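Local coordinates for chitin oligosaccharide binding protein NagB2 (Paenibacillus sp. FPU-7, PDB 7EHQ), which binds chitin oligosaccharides, probably as the extracellular receptor that captures the sugar for uptake by an ABC transporter, at residues A[30-35]-A[330-335]; A[40-45]-A[279-284]; A[76-81]-A[396-401]; A[226-231]-A[417-422]; A[390-395]-A[423-428]. One frame throughout, in Å; residues are numbered along the deposited sequence.

Contact 1 (A[30-35]-A[330-335]); sequences VSLTLR and KAVKAF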
# COMPACT_ATOMS: atom_id res chain seq x y z
N VAL A 30 -13.89 19.49 23.25
CA VAL A 30 -14.15 18.20 22.63
C VAL A 30 -12.91 17.33 22.67
O VAL A 30 -11.77 17.81 22.61
CB VAL A 30 -14.64 18.36 21.18
CG1 VAL A 30 -15.95 19.07 21.17
CG2 VAL A 30 -13.62 19.18 20.38
N SER A 31 -13.16 16.02 22.77
CA SER A 31 -12.12 15.01 22.71
C SER A 31 -12.40 14.12 21.51
O SER A 31 -13.50 13.56 21.40
CB SER A 31 -12.06 14.19 24.01
OG SER A 31 -11.11 13.16 23.88
N LEU A 32 -11.43 14.01 20.62
CA LEU A 32 -11.58 13.24 19.38
C LEU A 32 -10.58 12.10 19.39
O LEU A 32 -9.41 12.28 19.73
CB LEU A 32 -11.36 14.11 18.14
CG LEU A 32 -12.43 15.15 17.83
CD1 LEU A 32 -12.34 16.32 18.79
CD2 LEU A 32 -12.35 15.62 16.39
N THR A 33 -11.05 10.93 19.01
CA THR A 33 -10.16 9.80 18.84
C THR A 33 -9.57 9.83 17.43
O THR A 33 -10.32 9.99 16.46
CB THR A 33 -10.92 8.50 19.08
OG1 THR A 33 -11.33 8.47 20.44
CG2 THR A 33 -10.02 7.32 18.78
N LEU A 34 -8.25 9.70 17.33
CA LEU A 34 -7.55 9.70 16.04
C LEU A 34 -6.92 8.33 15.86
O LEU A 34 -5.88 8.05 16.47
CB LEU A 34 -6.48 10.79 15.98
CG LEU A 34 -5.98 11.32 14.62
CD1 LEU A 34 -5.06 12.54 14.87
CD2 LEU A 34 -5.27 10.27 13.78
N ARG A 35 -7.54 7.50 15.01
CA ARG A 35 -7.04 6.16 14.73
C ARG A 35 -5.96 6.23 13.66
O ARG A 35 -6.20 6.73 12.56
CB ARG A 35 -8.19 5.28 14.23
CG ARG A 35 -7.75 3.93 13.65
CD ARG A 35 -7.35 2.92 14.75
NE ARG A 35 -8.28 2.91 15.87
CZ ARG A 35 -9.52 2.43 15.81
NH1 ARG A 35 -9.97 1.90 14.68
NH2 ARG A 35 -10.31 2.48 16.89
N LYS A 330 -15.34 21.45 13.84
CA LYS A 330 -14.32 22.48 13.86
C LYS A 330 -12.94 21.89 14.08
O LYS A 330 -11.98 22.29 13.41
CB LYS A 330 -14.63 23.50 14.97
CG LYS A 330 -13.43 24.36 15.38
CD LYS A 330 -13.83 25.49 16.33
CE LYS A 330 -12.73 26.53 16.46
NZ LYS A 330 -12.55 27.31 15.21
N ALA A 331 -12.83 20.95 15.03
CA ALA A 331 -11.55 20.29 15.28
C ALA A 331 -11.11 19.49 14.06
O ALA A 331 -9.93 19.49 13.71
CB ALA A 331 -11.66 19.38 16.50
N VAL A 332 -12.05 18.82 13.39
CA VAL A 332 -11.71 18.03 12.20
C VAL A 332 -11.23 18.93 11.08
O VAL A 332 -10.22 18.64 10.41
CB VAL A 332 -12.91 17.16 11.78
CG1 VAL A 332 -12.74 16.69 10.33
CG2 VAL A 332 -13.03 15.94 12.72
N LYS A 333 -11.92 20.06 10.84
CA LYS A 333 -11.46 21.00 9.84
C LYS A 333 -10.06 21.53 10.18
O LYS A 333 -9.19 21.63 9.29
CB LYS A 333 -12.46 22.15 9.74
CG LYS A 333 -12.13 23.20 8.71
CD LYS A 333 -13.09 24.39 8.87
CE LYS A 333 -12.67 25.58 8.01
NZ LYS A 333 -13.75 26.61 7.98
N ALA A 334 -9.80 21.82 11.46
CA ALA A 334 -8.47 22.33 11.83
C ALA A 334 -7.41 21.25 11.68
O ALA A 334 -6.27 21.54 11.28
CB ALA A 334 -8.49 22.90 13.25
N PHE A 335 -7.74 19.98 11.97
CA PHE A 335 -6.77 18.94 11.74
C PHE A 335 -6.43 18.81 10.26
O PHE A 335 -5.26 18.71 9.89
CB PHE A 335 -7.26 17.60 12.30
CG PHE A 335 -6.42 16.45 11.87
CD1 PHE A 335 -5.22 16.17 12.52
CD2 PHE A 335 -6.81 15.65 10.81
CE1 PHE A 335 -4.42 15.13 12.12
CE2 PHE A 335 -6.01 14.57 10.40
CZ PHE A 335 -4.82 14.32 11.06

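Contact 2 (A[40-45]-A[279-284]); sequences RDTAKN and TSAILD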
# COMPACT_ATOMS: atom_id res chain seq x y z
N ARG A 40 4.67 0.78 14.16
CA ARG A 40 5.95 0.09 14.10
C ARG A 40 7.11 1.05 14.32
O ARG A 40 7.02 2.25 14.06
CB ARG A 40 6.14 -0.61 12.77
CG ARG A 40 5.19 -1.77 12.52
CD ARG A 40 5.47 -2.34 11.14
NE ARG A 40 4.52 -3.37 10.76
CZ ARG A 40 3.71 -3.30 9.70
NH1 ARG A 40 3.76 -2.23 8.92
NH2 ARG A 40 2.89 -4.29 9.44
N ASP A 41 8.23 0.50 14.79
CA ASP A 41 9.43 1.33 14.93
C ASP A 41 9.86 1.93 13.59
O ASP A 41 10.40 3.04 13.57
CB ASP A 41 10.55 0.52 15.58
CG ASP A 41 10.93 -0.73 14.81
OD1 ASP A 41 10.36 -1.01 13.73
OD2 ASP A 41 11.79 -1.49 15.32
N THR A 42 9.56 1.27 12.48
CA THR A 42 9.86 1.87 11.19
C THR A 42 8.89 2.98 10.81
O THR A 42 8.99 3.53 9.70
CB THR A 42 9.84 0.82 10.09
OG1 THR A 42 8.66 0.04 10.20
CG2 THR A 42 11.07 -0.08 10.24
N ALA A 43 7.93 3.30 11.68
CA ALA A 43 6.97 4.37 11.44
C ALA A 43 7.17 5.55 12.38
O ALA A 43 6.36 6.47 12.36
CB ALA A 43 5.54 3.84 11.57
N LYS A 44 8.25 5.56 13.18
CA LYS A 44 8.47 6.62 14.16
C LYS A 44 8.43 8.01 13.52
O LYS A 44 7.90 8.95 14.12
CB LYS A 44 9.82 6.42 14.86
CG LYS A 44 10.97 6.11 13.89
CD LYS A 44 12.32 5.98 14.59
CE LYS A 44 13.25 5.08 13.79
NZ LYS A 44 14.26 4.39 14.65
N ASN A 45 9.03 8.15 12.33
CA ASN A 45 8.98 9.40 11.57
C ASN A 45 7.53 9.85 11.35
O ASN A 45 7.15 10.97 11.70
CB ASN A 45 9.66 9.22 10.21
CG ASN A 45 11.18 9.09 10.31
OD1 ASN A 45 11.83 9.77 11.10
ND2 ASN A 45 11.75 8.18 9.50
N THR A 279 10.44 2.52 1.97
CA THR A 279 11.75 3.11 1.73
C THR A 279 12.39 3.56 3.04
O THR A 279 13.62 3.46 3.20
CB THR A 279 11.64 4.29 0.77
OG1 THR A 279 10.96 3.85 -0.43
CG2 THR A 279 13.00 4.82 0.42
N SER A 280 11.57 4.06 3.99
CA SER A 280 12.09 4.51 5.28
C SER A 280 12.79 3.39 6.04
O SER A 280 13.93 3.55 6.49
CB SER A 280 10.97 5.09 6.14
OG SER A 280 10.65 6.41 5.76
N ALA A 281 12.09 2.26 6.22
CA ALA A 281 12.70 1.09 6.86
C ALA A 281 14.02 0.72 6.19
O ALA A 281 15.02 0.44 6.87
CB ALA A 281 11.74 -0.10 6.81
N ILE A 282 14.04 0.75 4.86
CA ILE A 282 15.20 0.31 4.10
C ILE A 282 16.35 1.28 4.22
O ILE A 282 17.51 0.88 4.06
CB ILE A 282 14.79 0.07 2.63
CG1 ILE A 282 13.83 -1.11 2.57
CG2 ILE A 282 16.00 -0.09 1.69
CD1 ILE A 282 13.01 -1.17 1.27
N LEU A 283 16.08 2.55 4.49
CA LEU A 283 17.14 3.54 4.64
C LEU A 283 17.41 3.87 6.10
O LEU A 283 18.01 4.90 6.40
CB LEU A 283 16.78 4.82 3.90
CG LEU A 283 16.62 4.68 2.39
CD1 LEU A 283 16.34 5.98 1.68
CD2 LEU A 283 17.86 4.03 1.81
N ASP A 284 16.94 3.05 7.02
CA ASP A 284 16.99 3.41 8.42
C ASP A 284 18.40 3.14 8.96
O ASP A 284 18.88 2.00 8.91
CB ASP A 284 15.93 2.63 9.19
CG ASP A 284 15.68 3.19 10.57
OD1 ASP A 284 15.01 2.51 11.39
OD2 ASP A 284 16.10 4.34 10.82

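Contact 3 (A[76-81]-A[396-401]); sequences NRDVKL and VKVTLE. With NAG (2-acetamido-2-deoxy-beta-D-glucopyranose), chain B.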
# COMPACT_ATOMS: atom_id res chain seq x y z
N ASN A 76 -6.44 -2.80 12.14
CA ASN A 76 -7.35 -1.67 11.96
C ASN A 76 -8.25 -1.85 10.74
O ASN A 76 -9.48 -1.69 10.83
CB ASN A 76 -6.57 -0.34 11.84
CG ASN A 76 -7.50 0.84 11.65
OD1 ASN A 76 -8.40 1.06 12.46
ND2 ASN A 76 -7.34 1.57 10.53
N ARG A 77 -7.67 -2.19 9.59
CA ARG A 77 -8.44 -2.17 8.36
C ARG A 77 -9.43 -3.33 8.29
O ARG A 77 -10.56 -3.17 7.81
CB ARG A 77 -7.51 -2.22 7.14
CG ARG A 77 -8.21 -2.06 5.80
CD ARG A 77 -7.28 -2.34 4.61
NE ARG A 77 -7.96 -2.07 3.32
CZ ARG A 77 -7.38 -2.16 2.13
NH1 ARG A 77 -6.08 -2.46 2.01
NH2 ARG A 77 -8.07 -1.85 1.05
N ASP A 78 -9.01 -4.51 8.75
CA ASP A 78 -9.80 -5.71 8.53
C ASP A 78 -10.62 -6.15 9.74
O ASP A 78 -11.50 -7.00 9.57
CB ASP A 78 -8.92 -6.88 8.06
CG ASP A 78 -8.07 -6.54 6.85
OD1 ASP A 78 -8.49 -5.71 6.01
OD2 ASP A 78 -6.98 -7.15 6.67
N VAL A 79 -10.37 -5.59 10.93
CA VAL A 79 -11.13 -6.01 12.11
C VAL A 79 -11.70 -4.82 12.87
O VAL A 79 -12.93 -4.69 12.97
CB VAL A 79 -10.27 -6.89 13.04
CG1 VAL A 79 -11.09 -7.26 14.25
CG2 VAL A 79 -9.75 -8.13 12.31
N LYS A 80 -10.84 -3.95 13.42
CA LYS A 80 -11.29 -2.91 14.36
C LYS A 80 -12.15 -1.85 13.69
O LYS A 80 -13.30 -1.64 14.07
CB LYS A 80 -10.11 -2.23 15.05
CG LYS A 80 -10.52 -1.53 16.36
CD LYS A 80 -9.31 -1.00 17.12
CE LYS A 80 -9.70 -0.43 18.48
NZ LYS A 80 -8.49 0.07 19.27
N LEU A 81 -11.59 -1.13 12.71
CA LEU A 81 -12.42 -0.15 12.00
C LEU A 81 -13.63 -0.82 11.31
O LEU A 81 -14.72 -0.25 11.26
CB LEU A 81 -11.57 0.62 10.99
CG LEU A 81 -12.32 1.76 10.32
CD1 LEU A 81 -12.76 2.77 11.37
CD2 LEU A 81 -11.46 2.43 9.24
N VAL A 396 -13.41 -10.71 -0.48
CA VAL A 396 -12.59 -11.20 -1.58
C VAL A 396 -11.12 -11.02 -1.25
O VAL A 396 -10.30 -11.93 -1.44
CB VAL A 396 -12.98 -10.50 -2.89
CG1 VAL A 396 -12.14 -11.00 -4.04
CG2 VAL A 396 -14.44 -10.76 -3.18
N LYS A 397 -10.76 -9.84 -0.77
CA LYS A 397 -9.37 -9.59 -0.40
C LYS A 397 -8.86 -10.61 0.61
O LYS A 397 -7.80 -11.20 0.43
CB LYS A 397 -9.24 -8.19 0.18
CG LYS A 397 -7.79 -7.81 0.48
CD LYS A 397 -7.69 -6.48 1.25
CE LYS A 397 -8.19 -6.60 2.70
NZ LYS A 397 -8.03 -5.30 3.40
N VAL A 398 -9.60 -10.82 1.69
CA VAL A 398 -9.04 -11.65 2.73
C VAL A 398 -9.03 -13.10 2.28
O VAL A 398 -8.18 -13.87 2.71
CB VAL A 398 -9.76 -11.43 4.08
CG1 VAL A 398 -9.59 -9.95 4.56
CG2 VAL A 398 -11.20 -11.77 3.99
N THR A 399 -9.92 -13.47 1.34
CA THR A 399 -9.86 -14.84 0.79
C THR A 399 -8.59 -15.03 -0.03
O THR A 399 -7.96 -16.07 0.06
CB THR A 399 -11.10 -15.11 -0.07
OG1 THR A 399 -12.27 -14.99 0.74
CG2 THR A 399 -11.02 -16.51 -0.71
N LEU A 400 -8.20 -14.02 -0.82
CA LEU A 400 -6.95 -14.13 -1.56
C LEU A 400 -5.75 -14.24 -0.63
O LEU A 400 -4.80 -14.97 -0.93
CB LEU A 400 -6.77 -12.92 -2.51
CG LEU A 400 -5.56 -13.06 -3.43
CD1 LEU A 400 -5.75 -14.24 -4.39
CD2 LEU A 400 -5.36 -11.79 -4.27
N GLU A 401 -5.75 -13.46 0.47
CA GLU A 401 -4.65 -13.48 1.41
C GLU A 401 -4.45 -14.90 1.93
O GLU A 401 -3.33 -15.44 1.90
CB GLU A 401 -4.98 -12.55 2.58
CG GLU A 401 -4.94 -11.06 2.14
CD GLU A 401 -5.37 -10.13 3.23
OE1 GLU A 401 -5.73 -10.60 4.35
OE2 GLU A 401 -5.38 -8.90 2.98
C1 NAG B . -1.01 -1.15 2.24
C2 NAG B . -2.13 -2.15 2.43
C3 NAG B . -2.38 -2.92 1.14
C4 NAG B . -2.67 -1.93 0.00
C5 NAG B . -1.50 -0.96 -0.11
C6 NAG B . -1.70 0.09 -1.18
C7 NAG B . -2.57 -3.16 4.61
C8 NAG B . -2.12 -4.14 5.66
N2 NAG B . -1.80 -3.06 3.52
O3 NAG B . -3.53 -3.77 1.30
O4 NAG B . -2.76 -2.65 -1.22
O5 NAG B . -1.34 -0.27 1.13
O6 NAG B . -2.84 0.90 -0.91
O7 NAG B . -3.57 -2.45 4.76
O HOH W 1 -4.69 -7.21 5.04
O HOH W 2 -6.63 -9.73 6.72

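Contact 4 (A[226-231]-A[417-422]); sequences KWTDPA and LVEKMQ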
# COMPACT_ATOMS: atom_id res chain seq x y z
N LYS A 226 -13.03 -12.80 -14.88
CA LYS A 226 -13.08 -13.80 -13.81
C LYS A 226 -11.68 -14.14 -13.33
O LYS A 226 -10.71 -14.18 -14.10
CB LYS A 226 -13.78 -15.10 -14.29
CG LYS A 226 -15.26 -14.92 -14.56
CD LYS A 226 -15.89 -16.22 -15.08
CE LYS A 226 -17.41 -16.12 -15.07
NZ LYS A 226 -17.83 -14.70 -15.22
N TRP A 227 -11.60 -14.42 -12.03
CA TRP A 227 -10.34 -14.88 -11.46
C TRP A 227 -9.83 -16.14 -12.15
O TRP A 227 -8.62 -16.39 -12.20
CB TRP A 227 -10.51 -15.15 -9.98
CG TRP A 227 -10.64 -13.93 -9.13
CD1 TRP A 227 -11.79 -13.33 -8.73
CD2 TRP A 227 -9.56 -13.18 -8.55
NE1 TRP A 227 -11.50 -12.23 -7.93
CE2 TRP A 227 -10.14 -12.11 -7.83
CE3 TRP A 227 -8.17 -13.29 -8.59
CZ2 TRP A 227 -9.39 -11.18 -7.11
CZ3 TRP A 227 -7.40 -12.35 -7.89
CH2 TRP A 227 -8.02 -11.32 -7.15
N THR A 228 -10.75 -16.93 -12.71
CA THR A 228 -10.41 -18.17 -13.41
C THR A 228 -9.98 -17.95 -14.87
O THR A 228 -9.62 -18.92 -15.53
CB THR A 228 -11.60 -19.13 -13.38
OG1 THR A 228 -12.78 -18.44 -13.77
CG2 THR A 228 -11.80 -19.75 -12.00
N ASP A 229 -9.98 -16.72 -15.39
CA ASP A 229 -9.52 -16.50 -16.75
C ASP A 229 -8.08 -16.98 -16.89
O ASP A 229 -7.26 -16.79 -15.96
CB ASP A 229 -9.62 -15.02 -17.12
CG ASP A 229 -11.06 -14.53 -17.20
OD1 ASP A 229 -11.97 -15.35 -17.35
OD2 ASP A 229 -11.29 -13.29 -17.10
N PRO A 230 -7.73 -17.66 -17.98
CA PRO A 230 -6.39 -18.28 -18.07
C PRO A 230 -5.24 -17.32 -17.84
O PRO A 230 -4.24 -17.73 -17.24
CB PRO A 230 -6.38 -18.84 -19.51
CG PRO A 230 -7.78 -19.23 -19.68
CD PRO A 230 -8.53 -18.03 -19.16
N ALA A 231 -5.34 -16.08 -18.33
CA ALA A 231 -4.26 -15.12 -18.09
C ALA A 231 -4.13 -14.75 -16.62
O ALA A 231 -3.03 -14.45 -16.17
CB ALA A 231 -4.47 -13.86 -18.95
N LEU A 417 -7.01 -22.29 -6.40
CA LEU A 417 -7.06 -20.91 -5.87
C LEU A 417 -8.01 -20.05 -6.71
O LEU A 417 -8.88 -19.36 -6.16
CB LEU A 417 -5.66 -20.29 -5.85
CG LEU A 417 -5.53 -18.83 -5.36
CD1 LEU A 417 -4.20 -18.53 -4.80
CD2 LEU A 417 -5.82 -17.84 -6.53
N VAL A 418 -7.85 -20.07 -8.03
CA VAL A 418 -8.70 -19.20 -8.85
C VAL A 418 -10.15 -19.63 -8.77
O VAL A 418 -11.04 -18.78 -8.77
CB VAL A 418 -8.20 -19.09 -10.30
CG1 VAL A 418 -6.82 -18.41 -10.36
CG2 VAL A 418 -8.25 -20.46 -11.07
N GLU A 419 -10.43 -20.94 -8.65
CA GLU A 419 -11.81 -21.35 -8.48
C GLU A 419 -12.37 -20.84 -7.17
O GLU A 419 -13.52 -20.40 -7.11
CB GLU A 419 -11.91 -22.89 -8.52
CG GLU A 419 -11.67 -23.51 -9.91
CD GLU A 419 -12.75 -23.20 -10.96
OE1 GLU A 419 -12.48 -23.45 -12.16
OE2 GLU A 419 -13.84 -22.68 -10.61
N LYS A 420 -11.59 -20.94 -6.09
CA LYS A 420 -12.00 -20.41 -4.79
C LYS A 420 -12.26 -18.91 -4.88
O LYS A 420 -13.27 -18.42 -4.36
CB LYS A 420 -10.92 -20.69 -3.75
CG LYS A 420 -11.27 -20.38 -2.30
CD LYS A 420 -10.01 -20.63 -1.47
CE LYS A 420 -10.15 -20.29 0.00
NZ LYS A 420 -8.80 -20.40 0.66
N MET A 421 -11.37 -18.20 -5.56
CA MET A 421 -11.52 -16.74 -5.69
C MET A 421 -12.78 -16.38 -6.48
O MET A 421 -13.51 -15.46 -6.10
CB MET A 421 -10.28 -16.14 -6.36
CG MET A 421 -9.04 -16.02 -5.46
SD MET A 421 -9.38 -15.39 -3.78
CE MET A 421 -9.79 -13.68 -4.13
N GLN A 422 -13.06 -17.09 -7.57
CA GLN A 422 -14.25 -16.70 -8.33
C GLN A 422 -15.52 -17.02 -7.56
O GLN A 422 -16.53 -16.35 -7.75
CB GLN A 422 -14.23 -17.35 -9.71
CG GLN A 422 -15.27 -16.77 -10.65
CD GLN A 422 -15.09 -15.27 -10.81
OE1 GLN A 422 -13.97 -14.78 -10.97
NE2 GLN A 422 -16.19 -14.53 -10.74

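Contact 5 (A[390-395]-A[423-428]); sequences ALVQPK and KVQDEA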
# COMPACT_ATOMS: atom_id res chain seq x y z
N ALA A 390 -8.34 -2.04 -3.81
CA ALA A 390 -9.24 -0.91 -4.06
C ALA A 390 -10.48 -1.34 -4.84
O ALA A 390 -11.52 -0.69 -4.71
CB ALA A 390 -8.50 0.19 -4.81
N LEU A 391 -10.41 -2.47 -5.57
CA LEU A 391 -11.38 -2.82 -6.60
C LEU A 391 -12.29 -4.00 -6.23
O LEU A 391 -13.24 -4.28 -6.98
CB LEU A 391 -10.65 -3.18 -7.90
CG LEU A 391 -9.66 -2.18 -8.47
CD1 LEU A 391 -9.05 -2.67 -9.75
CD2 LEU A 391 -10.39 -0.87 -8.72
N VAL A 392 -12.02 -4.70 -5.13
CA VAL A 392 -12.80 -5.87 -4.74
C VAL A 392 -13.19 -5.73 -3.28
O VAL A 392 -12.52 -5.05 -2.48
CB VAL A 392 -12.02 -7.21 -4.99
CG1 VAL A 392 -11.58 -7.30 -6.44
CG2 VAL A 392 -10.84 -7.33 -4.07
N GLN A 393 -14.28 -6.39 -2.93
CA GLN A 393 -14.82 -6.31 -1.60
C GLN A 393 -13.86 -6.91 -0.58
O GLN A 393 -13.02 -7.74 -0.91
CB GLN A 393 -16.18 -7.01 -1.54
CG GLN A 393 -17.30 -6.25 -2.28
CD GLN A 393 -17.60 -4.89 -1.61
OE1 GLN A 393 -17.94 -4.83 -0.42
NE2 GLN A 393 -17.48 -3.81 -2.39
N PRO A 394 -13.98 -6.51 0.69
CA PRO A 394 -13.08 -7.04 1.73
C PRO A 394 -13.06 -8.55 1.85
O PRO A 394 -11.97 -9.11 2.03
CB PRO A 394 -13.58 -6.35 3.01
CG PRO A 394 -14.23 -5.12 2.51
CD PRO A 394 -14.91 -5.50 1.23
N LYS A 395 -14.20 -9.24 1.77
CA LYS A 395 -14.17 -10.70 1.85
C LYS A 395 -13.35 -11.30 0.71
O LYS A 395 -12.68 -12.33 0.90
CB LYS A 395 -15.58 -11.27 1.85
CG LYS A 395 -15.61 -12.77 2.21
CD LYS A 395 -16.98 -13.22 2.70
CE LYS A 395 -16.88 -14.59 3.38
NZ LYS A 395 -16.82 -15.68 2.36
N LYS A 423 -15.50 -18.03 -6.68
CA LYS A 423 -16.69 -18.31 -5.88
C LYS A 423 -16.98 -17.19 -4.90
O LYS A 423 -18.14 -16.77 -4.75
CB LYS A 423 -16.54 -19.65 -5.13
CG LYS A 423 -16.21 -20.82 -6.02
CD LYS A 423 -16.98 -20.82 -7.34
CE LYS A 423 -16.38 -21.80 -8.33
NZ LYS A 423 -15.31 -21.15 -9.15
N VAL A 424 -15.95 -16.68 -4.21
CA VAL A 424 -16.22 -15.59 -3.29
C VAL A 424 -16.49 -14.31 -4.08
O VAL A 424 -17.23 -13.43 -3.61
CB VAL A 424 -15.07 -15.40 -2.27
CG1 VAL A 424 -13.77 -15.00 -2.96
CG2 VAL A 424 -15.46 -14.36 -1.23
N GLN A 425 -15.95 -14.19 -5.28
CA GLN A 425 -16.24 -13.03 -6.11
C GLN A 425 -17.71 -13.01 -6.54
O GLN A 425 -18.37 -11.98 -6.46
CB GLN A 425 -15.31 -13.00 -7.33
CG GLN A 425 -15.40 -11.69 -8.16
CD GLN A 425 -14.85 -10.48 -7.42
OE1 GLN A 425 -13.64 -10.35 -7.25
NE2 GLN A 425 -15.73 -9.59 -6.98
N ASP A 426 -18.23 -14.18 -6.96
CA ASP A 426 -19.65 -14.27 -7.32
C ASP A 426 -20.53 -13.97 -6.13
O ASP A 426 -21.54 -13.27 -6.25
CB ASP A 426 -19.96 -15.67 -7.86
CG ASP A 426 -19.37 -15.91 -9.23
OD1 ASP A 426 -19.09 -14.93 -9.95
OD2 ASP A 426 -19.19 -17.09 -9.59
N GLU A 427 -20.15 -14.47 -4.96
CA GLU A 427 -20.94 -14.23 -3.75
C GLU A 427 -20.95 -12.75 -3.38
O GLU A 427 -21.97 -12.21 -2.94
CB GLU A 427 -20.38 -15.09 -2.61
CG GLU A 427 -20.91 -14.77 -1.23
CD GLU A 427 -20.04 -15.36 -0.13
OE1 GLU A 427 -19.62 -14.59 0.76
OE2 GLU A 427 -19.79 -16.58 -0.15
N ALA A 428 -19.81 -12.08 -3.56
CA ALA A 428 -19.76 -10.65 -3.29
C ALA A 428 -20.57 -9.86 -4.31
O ALA A 428 -21.30 -8.93 -3.94
CB ALA A 428 -18.31 -10.17 -3.25
O HOH W 3 -15.96 -7.07 -5.31

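Contact 1 (A[30-35]-A[330-335])
Leu-32 of strand 30-36 reaches the flank of helix 326-339 at Ala-331 and Val-332. From CB, directed toward the helix, CG stands anti to the carbonyl carbon (chi1 -70°) and over the helix, and chi2 of 74° sets both methyls on it. Leu-32 CD1 lies 3.9 Å from Ala-331 CB. Leu-32 CD2 sits at 3.8 Å from the same Ala-331 CB and also meets Val-332 CG2 at 3.7 Å, the two side chains crossing at about a right angle. Two residues along the strand, and one turn further on the helix, Leu-34 CD1 touches Phe-335 CE1 at 3.8 Å, approaching the ring obliquely. Two residues before Leu-32, Val-30 CG2 adds a looser contact with Ala-331 CB, 4.4 Å away. Phe-66 and Leu-68 of strand 64-70 continue the layer. Helix thus lies against sheet, as in an alpha/beta layered lobe, the axes of segments 30-35 and 330-335 diverging by 52°. With methyl and ring carbons alone meeting, the hold rests on shape and exclusion of water.

Contact 2 (A[40-45]-A[279-284])
Thr-42 has OG1 set between its backbone N and carbonyl carbon (chi1 49°), which leaves the methyl CG2 beside the N and aimed at Ala-281; Asp-284, with CG anti to its own N (chi1 -166°), stretches its carboxylate toward Lys-44. The contact is consistent with the two-lobed fold of extracellular solute-binding proteins: the 3-10 turn leading into helix 44-60 meets the short helix 279-282 beside the bound sugar, and Arg-40, just before that turn, hydrogen-bonds O6 of a bound NAG through NH1. Packing is tight where Thr-42 CG2 lies 3.5 Å from Ala-281 CB, closer than carbons usually come. Asn-45 ND2 stands 4.3 Å from Ser-280 OG without bonding it; that hydroxyl is instead engaged with Asp-352 O. The exposed Lys-44 extends its chain beyond CG and approaches Asp-284 from the opposite direction. Asp-284 OD1 is covered by the contact and has just this long, probably weak ion pair: Lys-44 NZ remains 3.8 Å from Asp-284 OD1, hardly nearer than Lys-44 CE at 3.9 Å.

Contact 3 (A[76-81]-A[396-401])
Lys-397 and Asp-78 point at each other from opposite directions, and Arg-77 lies beneath the point where they meet. The lysine chain is bent near its end (chi3 71°), bringing Lys-397 NZ onto OD1 of Asp-78 at 2.7 Å; this salt bridge uses the syn side of the carboxylate, 16° out of its plane. The same NZ stands 3.1 Å above one face of the Arg-77 guanidinium, offset toward the rim by NE. The two cations can probably lie so close because carboxylates surround them: Asp-101 takes Arg-77 NE, and Asp-389 takes NH2. At the edge of the guanidinium, Arg-77 NH1 comes within 3.0 Å of NAG O3. The second oxygen of Asp-78, OD2, faces Glu-401 of the same helix as Lys-397; two waters each donate to both carboxylates, one ending on Glu-401 OE2 and the other on OE1, and so probably ease the closeness of the like charges. Replacing Asp-78 by alanine is likely to leave Lys-397 NZ without its mate over a positive guanidinium and deprive both waters of an acceptor. Helices 73-86 and 394-407 thus face each other across the sugar-binding cleft of a two-lobed solute-binding protein.

Contact 4 (A[226-231]-A[417-422])
Gln-422 OE1 receives the backbone N-H of Trp-227 at 2.6 Å, a short bond with an N-H...O angle of 151° and the donor slightly tilted from the carbonyl plane. On the indole, Met-421 covers one face: its CB lies 3.8 Å from the centroid of the five-membered ring, 23° off the normal, in a CH-pi contact. The bent chain carries Met-421 SD above the six-membered ring of Trp-227, a distant 5.2 Å from its centroid, and sets Met-421 CE 3.9 Å from Trp-227 CZ2. Val-418 CG1 abuts Trp-227 O at 3.3 Å, while the methyl CG2 of Thr-228 rests on the helix backbone, 3.5 Å from Val-418 O. Further out, a type I turn from Lys-226 to Asp-229 presents these groups, closed by Asp-229 N to Lys-226 O and by a nearly straight bond from Lys-226 N to Asp-229 OD2 (175°). Asp-426 holds Gln-422 NE2, Gln-425 OE1 takes Trp-227 NE1, and Phe-220 stacks with the indole. A serine at Trp-227 would probably leave Met-421 without its aromatic partner and Gln-425 OE1 without this donor. The arrangement is a Met-aromatic contact that fastens the turn before helix 230-244 to the C-terminal helix 414-431.

Contact 5 (A[390-395]-A[423-428])
Lys-395 and Glu-427 supply the ionic part, at the exposed margin between helices 394-407 and 414-431. The lysine bends at its last bond (chi4 -80°), and its chain crosses that of Glu-427 at about a right angle; Lys-395 NZ is 3.4 Å from Glu-427 OE1, a salt bridge whose hydrogen bond is weak. Apolar contacts lie further in. The aliphatic stem of the lysine leans on the neighbouring helix, with Lys-395 CG 3.8 Å from Val-424 CG2, and Gln-393 packs CB and CG loosely over Ala-428 CB, both at 4.2 Å. Water forms the third kind of link: one molecule accepts hydrogen bonds from Gln-393 N and Gln-425 NE2, each at 3.0 Å, so the N-cap residue of helix 394-407 is tied to the other helix through its backbone. Gln-425 OE1 touches Val-392 CG1 but spends its polarity on Trp-227 NE1, while Gln-393 OE1 bonds Asn-104. The join probably draws its strength from the sum of these modest links, solvent screening the ion pair.

Overall arrangement
Contact 1 lies in one lobe and contact 4 in the other, their centres about 43 Å apart on opposite sides of the chain's centre. Between them contacts 2 and 3, about 24 Å apart centre to centre, join the lobes beside the bound sugar. Contacts 3, 4 and 5 form a cluster: the centre of contact 5 is about 11 Å from that of contact 3 and about 12 Å from that of contact 4. Contacts 3 and 5 share helix 394-407; contacts 4 and 5 share helix 414-431. Arg-35 NH1 reaches Asn-76 OD1, linking contacts 1 and 3. Along the chain contact 2 nests inside contact 1, contact 3 crosses each of the others, and contact 5 opens after contacts 1 and 2 have closed. Helix 414-431 thus backs helix 394-407, which faces helix 73-86 across the cleft.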